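Long-range contact in pyruvate kinase (Toxoplasma gondii, PDB 3GG8), which catalyses the last step of glycolysis, passing the phosphate of phosphoenolpyruvate to ADP to give pyruvate and ATP: residues Gly146-Ile158 against Val167-Thr179. Residues are numbered along the deposited sequence; the frame is centred on the assembly and turned at random.
Sequences GALPQSVKPGNTI and VKVVEVGSDYVIT
V169 packs its side chain against V152, I158 and the carbonyls of K153 and N156. Its CB sits 3.5 Å from the carbonyl O of K153, with the O of N156 nearly as near. With CG1 anti to the backbone N (chi1 178°), the two methyls part towards the loop: CG1 touches both K153 O and V152 CG1, while CG2 meets V152 CG1 tip to tip at 3.5 Å, a tight carbon pair, and also touches N156 O and CD1 of I158. V152 CG1 reaches on to CG2 of V177, which also packs against CA of P149. Both polar backbone atoms of V169 are taken up by the loop, its N donating to N156 O at 2.8 Å and its O accepting from G155 N at 2.7 Å. Farther along, I158 and V167 form an antiparallel hydrogen-bonded pair, part of the hairpin of strands 157-160 and 165-172 in the small B domain, inserted between barrel strands 97-101 and 224-227. K153 to N156 make a type II turn, closed by N156 N to K153 O; OD1 of N156 also accepts the N-H of K153, on an in-plane lone pair. At the far end of the loop, P149 lays CB 3.2 Å from G173 O and CG close to S174 O and Y176 N. Beside it Q150, bent at chi2 (84°), directs NE2 to S174 O at 2.9 Å, the acceptor lying in the amide plane and the bond nearly straight at 168°.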
ATOM      1  N   GLY C 146     -20.505  37.648 -37.534  1.00 34.00           N
ATOM      2  CA  GLY C 146     -20.473  39.117 -37.571  1.00 34.10           C
ATOM      3  C   GLY C 146     -19.564  39.775 -36.549  1.00 34.22           C
ATOM      4  O   GLY C 146     -19.071  40.880 -36.777  1.00 34.31           O
ATOM      5  N   ALA C 147     -19.357  39.091 -35.426  1.00 34.12           N
ATOM      6  CA  ALA C 147     -18.499  39.563 -34.345  1.00 34.15           C
ATOM      7  C   ALA C 147     -17.048  39.079 -34.467  1.00 33.93           C
ATOM      8  O   ALA C 147     -16.279  39.228 -33.531  1.00 34.34           O
ATOM      9  CB  ALA C 147     -19.078  39.139 -32.992  1.00 34.18           C
ATOM     10  N   LEU C 148     -16.668  38.505 -35.606  1.00 33.34           N
ATOM     11  CA  LEU C 148     -15.259  38.110 -35.818  1.00 33.13           C
ATOM     12  C   LEU C 148     -14.206  39.183 -35.437  1.00 33.14           C
ATOM     13  O   LEU C 148     -13.245  38.884 -34.703  1.00 32.93           O
ATOM     14  CB  LEU C 148     -15.026  37.602 -37.253  1.00 32.77           C
ATOM     15  CG  LEU C 148     -13.612  37.157 -37.637  1.00 33.26           C
ATOM     16  CD1 LEU C 148     -13.174  35.924 -36.829  1.00 32.53           C
ATOM     17  CD2 LEU C 148     -13.489  36.919 -39.138  1.00 33.05           C
ATOM     18  N   PRO C 149     -14.363  40.423 -35.937  1.00 33.54           N
ATOM     19  CA  PRO C 149     -13.302  41.412 -35.682  1.00 33.76           C
ATOM     20  C   PRO C 149     -13.221  41.851 -34.219  1.00 34.48           C
ATOM     21  O   PRO C 149     -12.207  42.416 -33.795  1.00 34.58           O
ATOM     22  CB  PRO C 149     -13.695  42.598 -36.575  1.00 34.00           C
ATOM     23  CG  PRO C 149     -14.750  42.083 -37.504  1.00 33.60           C
ATOM     24  CD  PRO C 149     -15.454  41.001 -36.746  1.00 33.58           C
ATOM     25  N   GLN C 150     -14.282  41.573 -33.464  1.00 35.05           N
ATOM     26  CA  GLN C 150     -14.349  41.860 -32.035  1.00 35.50           C
ATOM     27  C   GLN C 150     -14.131  40.598 -31.171  1.00 35.93           C
ATOM     28  O   GLN C 150     -14.388  40.606 -29.968  1.00 36.63           O
ATOM     29  CB  GLN C 150     -15.701  42.508 -31.703  1.00 35.56           C
ATOM     30  CG  GLN C 150     -15.882  43.950 -32.254  1.00 35.55           C
ATOM     31  CD  GLN C 150     -16.351  43.988 -33.709  1.00 34.87           C
ATOM     32  OE1 GLN C 150     -17.272  43.273 -34.095  1.00 33.59           O
ATOM     33  NE2 GLN C 150     -15.719  44.846 -34.514  1.00 34.67           N
ATOM     34  N   SER C 151     -13.661  39.519 -31.786  1.00 35.54           N
ATOM     35  CA  SER C 151     -13.420  38.269 -31.077  1.00 35.41           C
ATOM     36  C   SER C 151     -11.953  37.889 -31.214  1.00 35.28           C
ATOM     37  O   SER C 151     -11.309  37.409 -30.280  1.00 35.08           O
ATOM     38  CB  SER C 151     -14.306  37.155 -31.651  1.00 35.31           C
ATOM     39  OG  SER C 151     -15.679  37.525 -31.632  1.00 35.35           O
ATOM     40  N   VAL C 152     -11.445  38.135 -32.409  1.00 35.53           N
ATOM     41  CA  VAL C 152     -10.095  37.812 -32.821  1.00 35.44           C
ATOM     42  C   VAL C 152      -9.194  39.045 -32.616  1.00 36.01           C
ATOM     43  O   VAL C 152      -9.672  40.190 -32.662  1.00 35.99           O
ATOM     44  CB  VAL C 152     -10.165  37.253 -34.290  1.00 35.46           C
ATOM     45  CG1 VAL C 152      -9.453  38.117 -35.283  1.00 34.42           C
ATOM     46  CG2 VAL C 152      -9.760  35.792 -34.357  1.00 34.15           C
ATOM     47  N   LYS C 153      -7.915  38.810 -32.319  1.00 36.43           N
ATOM     48  CA  LYS C 153      -6.926  39.882 -32.141  1.00 37.40           C
ATOM     49  C   LYS C 153      -5.664  39.538 -32.929  1.00 37.03           C
ATOM     50  O   LYS C 153      -5.460  38.369 -33.255  1.00 37.30           O
ATOM     51  CB  LYS C 153      -6.573  40.074 -30.655  1.00 37.58           C
ATOM     52  CG  LYS C 153      -7.753  40.474 -29.758  1.00 38.91           C
ATOM     53  CD  LYS C 153      -7.290  40.963 -28.385  1.00 39.52           C
ATOM     54  CE  LYS C 153      -8.225  40.471 -27.264  1.00 43.64           C
ATOM     55  NZ  LYS C 153      -9.692  40.728 -27.516  1.00 45.50           N
ATOM     56  N   PRO C 154      -4.815  40.546 -33.246  1.00 36.76           N
ATOM     57  CA  PRO C 154      -3.536  40.256 -33.911  1.00 36.38           C
ATOM     58  C   PRO C 154      -2.774  39.105 -33.235  1.00 36.23           C
ATOM     59  O   PRO C 154      -2.608  39.101 -32.017  1.00 36.24           O
ATOM     60  CB  PRO C 154      -2.758  41.567 -33.751  1.00 36.50           C
ATOM     61  CG  PRO C 154      -3.815  42.627 -33.726  1.00 36.11           C
ATOM     62  CD  PRO C 154      -5.001  41.998 -33.025  1.00 36.68           C
ATOM     63  N   GLY C 155      -2.328  38.129 -34.013  1.00 35.78           N
ATOM     64  CA  GLY C 155      -1.562  37.025 -33.452  1.00 35.88           C
ATOM     65  C   GLY C 155      -2.386  35.763 -33.338  1.00 35.85           C
ATOM     66  O   GLY C 155      -1.830  34.653 -33.351  1.00 36.24           O
ATOM     67  N   ASN C 156      -3.706  35.938 -33.233  1.00 35.57           N
ATOM     68  CA  ASN C 156      -4.671  34.835 -33.260  1.00 35.32           C
ATOM     69  C   ASN C 156      -4.597  34.029 -34.558  1.00 35.19           C
ATOM     70  O   ASN C 156      -4.287  34.563 -35.618  1.00 35.19           O
ATOM     71  CB  ASN C 156      -6.110  35.349 -33.102  1.00 35.19           C
ATOM     72  CG  ASN C 156      -6.551  35.473 -31.651  1.00 36.37           C
ATOM     73  OD1 ASN C 156      -6.949  36.556 -31.204  1.00 38.01           O
ATOM     74  ND2 ASN C 156      -6.491  34.374 -30.909  1.00 35.79           N
ATOM     75  N   THR C 157      -4.924  32.748 -34.468  1.00 34.77           N
ATOM     76  CA  THR C 157      -4.980  31.894 -35.639  1.00 34.79           C
ATOM     77  C   THR C 157      -6.434  31.607 -36.027  1.00 34.28           C
ATOM     78  O   THR C 157      -7.266  31.343 -35.161  1.00 34.36           O
ATOM     79  CB  THR C 157      -4.200  30.587 -35.384  1.00 34.71           C
ATOM     80  OG1 THR C 157      -2.805  30.895 -35.257  1.00 36.11           O
ATOM     81  CG2 THR C 157      -4.394  29.608 -36.525  1.00 34.97           C
ATOM     82  N   ILE C 158      -6.740  31.692 -37.320  1.00 34.10           N
ATOM     83  CA  ILE C 158      -8.039  31.244 -37.834  1.00 34.10           C
ATOM     84  C   ILE C 158      -7.850  30.085 -38.809  1.00 34.57           C
ATOM     85  O   ILE C 158      -7.071  30.195 -39.769  1.00 34.71           O
ATOM     86  CB  ILE C 158      -8.828  32.369 -38.564  1.00 33.91           C
ATOM     87  CG1 ILE C 158      -9.096  33.561 -37.656  1.00 33.86           C
ATOM     88  CG2 ILE C 158     -10.151  31.833 -39.115  1.00 34.22           C
ATOM     89  CD1 ILE C 158      -9.605  34.775 -38.432  1.00 32.86           C
ATOM     90  N   VAL C 167      -4.614  30.812 -41.277  1.00 35.96           N
ATOM     91  CA  VAL C 167      -4.187  32.205 -41.361  1.00 36.13           C
ATOM     92  C   VAL C 167      -3.897  32.774 -39.962  1.00 36.21           C
ATOM     93  O   VAL C 167      -4.581  32.432 -38.987  1.00 35.72           O
ATOM     94  CB  VAL C 167      -5.195  33.103 -42.152  1.00 36.17           C
ATOM     95  CG1 VAL C 167      -5.386  32.593 -43.589  1.00 36.24           C
ATOM     96  CG2 VAL C 167      -6.543  33.195 -41.440  1.00 36.10           C
ATOM     97  N   LYS C 168      -2.861  33.611 -39.870  1.00 36.34           N
ATOM     98  CA  LYS C 168      -2.576  34.366 -38.644  1.00 36.56           C
ATOM     99  C   LYS C 168      -3.159  35.769 -38.802  1.00 35.78           C
ATOM    100  O   LYS C 168      -2.966  36.406 -39.843  1.00 35.97           O
ATOM    101  CB  LYS C 168      -1.060  34.452 -38.386  1.00 37.22           C
ATOM    102  CG  LYS C 168      -0.660  34.647 -36.909  1.00 39.08           C
ATOM    103  CD  LYS C 168       0.556  35.572 -36.740  1.00 42.64           C
ATOM    104  CE  LYS C 168       1.909  34.836 -36.788  1.00 45.43           C
ATOM    105  NZ  LYS C 168       2.187  34.012 -35.557  1.00 46.66           N
ATOM    106  N   VAL C 169      -3.872  36.242 -37.781  1.00 34.76           N
ATOM    107  CA  VAL C 169      -4.460  37.593 -37.795  1.00 34.25           C
ATOM    108  C   VAL C 169      -3.375  38.675 -37.639  1.00 33.95           C
ATOM    109  O   VAL C 169      -2.584  38.644 -36.698  1.00 33.76           O
ATOM    110  CB  VAL C 169      -5.569  37.777 -36.705  1.00 33.93           C
ATOM    111  CG1 VAL C 169      -6.110  39.198 -36.715  1.00 34.56           C
ATOM    112  CG2 VAL C 169      -6.707  36.781 -36.898  1.00 33.37           C
ATOM    113  N   VAL C 170      -3.362  39.627 -38.566  1.00 33.71           N
ATOM    114  CA  VAL C 170      -2.355  40.682 -38.595  1.00 34.05           C
ATOM    115  C   VAL C 170      -2.944  42.020 -38.104  1.00 34.38           C
ATOM    116  O   VAL C 170      -2.270  42.793 -37.415  1.00 34.61           O
ATOM    117  CB  VAL C 170      -1.715  40.790 -40.019  1.00 33.75           C
ATOM    118  CG1 VAL C 170      -1.024  42.125 -40.232  1.00 34.82           C
ATOM    119  CG2 VAL C 170      -0.724  39.649 -40.235  1.00 33.52           C
ATOM    120  N   GLU C 171      -4.209  42.267 -38.436  1.00 34.34           N
ATOM    121  CA  GLU C 171      -4.878  43.520 -38.112  1.00 34.62           C
ATOM    122  C   GLU C 171      -6.376  43.288 -38.017  1.00 34.55           C
ATOM    123  O   GLU C 171      -6.909  42.406 -38.692  1.00 34.22           O
ATOM    124  CB  GLU C 171      -4.585  44.568 -39.188  1.00 34.61           C
ATOM    125  CG  GLU C 171      -5.640  45.667 -39.303  1.00 35.20           C
ATOM    126  CD  GLU C 171      -5.265  46.781 -40.282  1.00 35.67           C
ATOM    127  OE1 GLU C 171      -6.169  47.579 -40.638  1.00 37.27           O
ATOM    128  OE2 GLU C 171      -4.083  46.857 -40.691  1.00 35.13           O
ATOM    129  N   VAL C 172      -7.045  44.084 -37.177  1.00 34.46           N
ATOM    130  CA  VAL C 172      -8.503  44.037 -37.041  1.00 34.05           C
ATOM    131  C   VAL C 172      -9.111  45.400 -37.317  1.00 33.68           C
ATOM    132  O   VAL C 172      -8.573  46.416 -36.897  1.00 33.91           O
ATOM    133  CB  VAL C 172      -8.978  43.516 -35.635  1.00 34.30           C
ATOM    134  CG1 VAL C 172      -8.442  42.118 -35.365  1.00 34.27           C
ATOM    135  CG2 VAL C 172      -8.579  44.477 -34.498  1.00 34.12           C
ATOM    136  N   GLY C 173     -10.216  45.417 -38.050  1.00 33.30           N
ATOM    137  CA  GLY C 173     -11.001  46.631 -38.249  1.00 33.09           C
ATOM    138  C   GLY C 173     -12.339  46.442 -37.567  1.00 32.81           C
ATOM    139  O   GLY C 173     -12.498  45.529 -36.764  1.00 32.83           O
ATOM    140  N   SER C 174     -13.308  47.290 -37.889  1.00 32.90           N
ATOM    141  CA  SER C 174     -14.652  47.142 -37.322  1.00 32.94           C
ATOM    142  C   SER C 174     -15.452  46.017 -37.974  1.00 32.35           C
ATOM    143  O   SER C 174     -16.207  45.316 -37.297  1.00 31.71           O
ATOM    144  CB  SER C 174     -15.439  48.450 -37.413  1.00 33.27           C
ATOM    145  OG  SER C 174     -15.330  49.013 -38.709  1.00 35.58           O
ATOM    146  N   ASP C 175     -15.284  45.862 -39.286  1.00 31.86           N
ATOM    147  CA  ASP C 175     -16.079  44.918 -40.072  1.00 31.36           C
ATOM    148  C   ASP C 175     -15.206  44.040 -40.966  1.00 30.53           C
ATOM    149  O   ASP C 175     -15.638  43.607 -42.030  1.00 30.45           O
ATOM    150  CB  ASP C 175     -17.097  45.690 -40.923  1.00 31.54           C
ATOM    151  CG  ASP C 175     -16.444  46.752 -41.816  1.00 33.23           C
ATOM    152  OD1 ASP C 175     -17.184  47.530 -42.454  1.00 33.53           O
ATOM    153  OD2 ASP C 175     -15.192  46.820 -41.884  1.00 36.58           O
ATOM    154  N   TYR C 176     -13.970  43.809 -40.540  1.00 29.88           N
ATOM    155  CA  TYR C 176     -12.995  43.034 -41.310  1.00 29.50           C
ATOM    156  C   TYR C 176     -11.778  42.707 -40.458  1.00 29.40           C
ATOM    157  O   TYR C 176     -11.550  43.302 -39.400  1.00 28.87           O
ATOM    158  CB  TYR C 176     -12.529  43.790 -42.566  1.00 29.11           C
ATOM    159  CG  TYR C 176     -11.566  44.923 -42.264  1.00 29.21           C
ATOM    160  CD1 TYR C 176     -12.041  46.213 -42.030  1.00 30.12           C
ATOM    161  CD2 TYR C 176     -10.174  44.703 -42.195  1.00 29.08           C
ATOM    162  CE1 TYR C 176     -11.180  47.261 -41.743  1.00 29.46           C
ATOM    163  CE2 TYR C 176      -9.297  45.745 -41.897  1.00 28.07           C
ATOM    164  CZ  TYR C 176      -9.812  47.024 -41.674  1.00 29.32           C
ATOM    165  OH  TYR C 176      -8.974  48.083 -41.386  1.00 29.07           O
ATOM    166  N   VAL C 177     -10.978  41.783 -40.978  1.00 29.57           N
ATOM    167  CA  VAL C 177      -9.738  41.339 -40.367  1.00 29.38           C
ATOM    168  C   VAL C 177      -8.770  41.093 -41.531  1.00 29.36           C
ATOM    169  O   VAL C 177      -9.166  40.557 -42.573  1.00 28.77           O
ATOM    170  CB  VAL C 177      -9.995  40.050 -39.518  1.00 29.72           C
ATOM    171  CG1 VAL C 177      -8.729  39.249 -39.282  1.00 30.28           C
ATOM    172  CG2 VAL C 177     -10.658  40.408 -38.187  1.00 29.52           C
ATOM    173  N   ILE C 178      -7.530  41.554 -41.372  1.00 29.17           N
ATOM    174  CA  ILE C 178      -6.454  41.246 -42.316  1.00 29.53           C
ATOM    175  C   ILE C 178      -5.723  40.033 -41.781  1.00 29.61           C
ATOM    176  O   ILE C 178      -5.369  39.962 -40.603  1.00 29.59           O
ATOM    177  CB  ILE C 178      -5.441  42.437 -42.509  1.00 29.34           C
ATOM    178  CG1 ILE C 178      -6.162  43.781 -42.731  1.00 29.48           C
ATOM    179  CG2 ILE C 178      -4.464  42.161 -43.662  1.00 29.23           C
ATOM    180  CD1 ILE C 178      -7.076  43.835 -43.962  1.00 30.53           C
ATOM    181  N   THR C 179      -5.514  39.054 -42.635  1.00 30.51           N
ATOM    182  CA  THR C 179      -4.845  37.848 -42.189  1.00 31.42           C
ATOM    183  C   THR C 179      -3.702  37.507 -43.133  1.00 32.05           C
ATOM    184  O   THR C 179      -3.558  38.114 -44.195  1.00 32.08           O
ATOM    185  CB  THR C 179      -5.812  36.646 -42.056  1.00 31.47           C
ATOM    186  OG1 THR C 179      -6.201  36.181 -43.353  1.00 31.39           O
ATOM    187  CG2 THR C 179      -7.049  37.009 -41.254  1.00 31.54           C
TER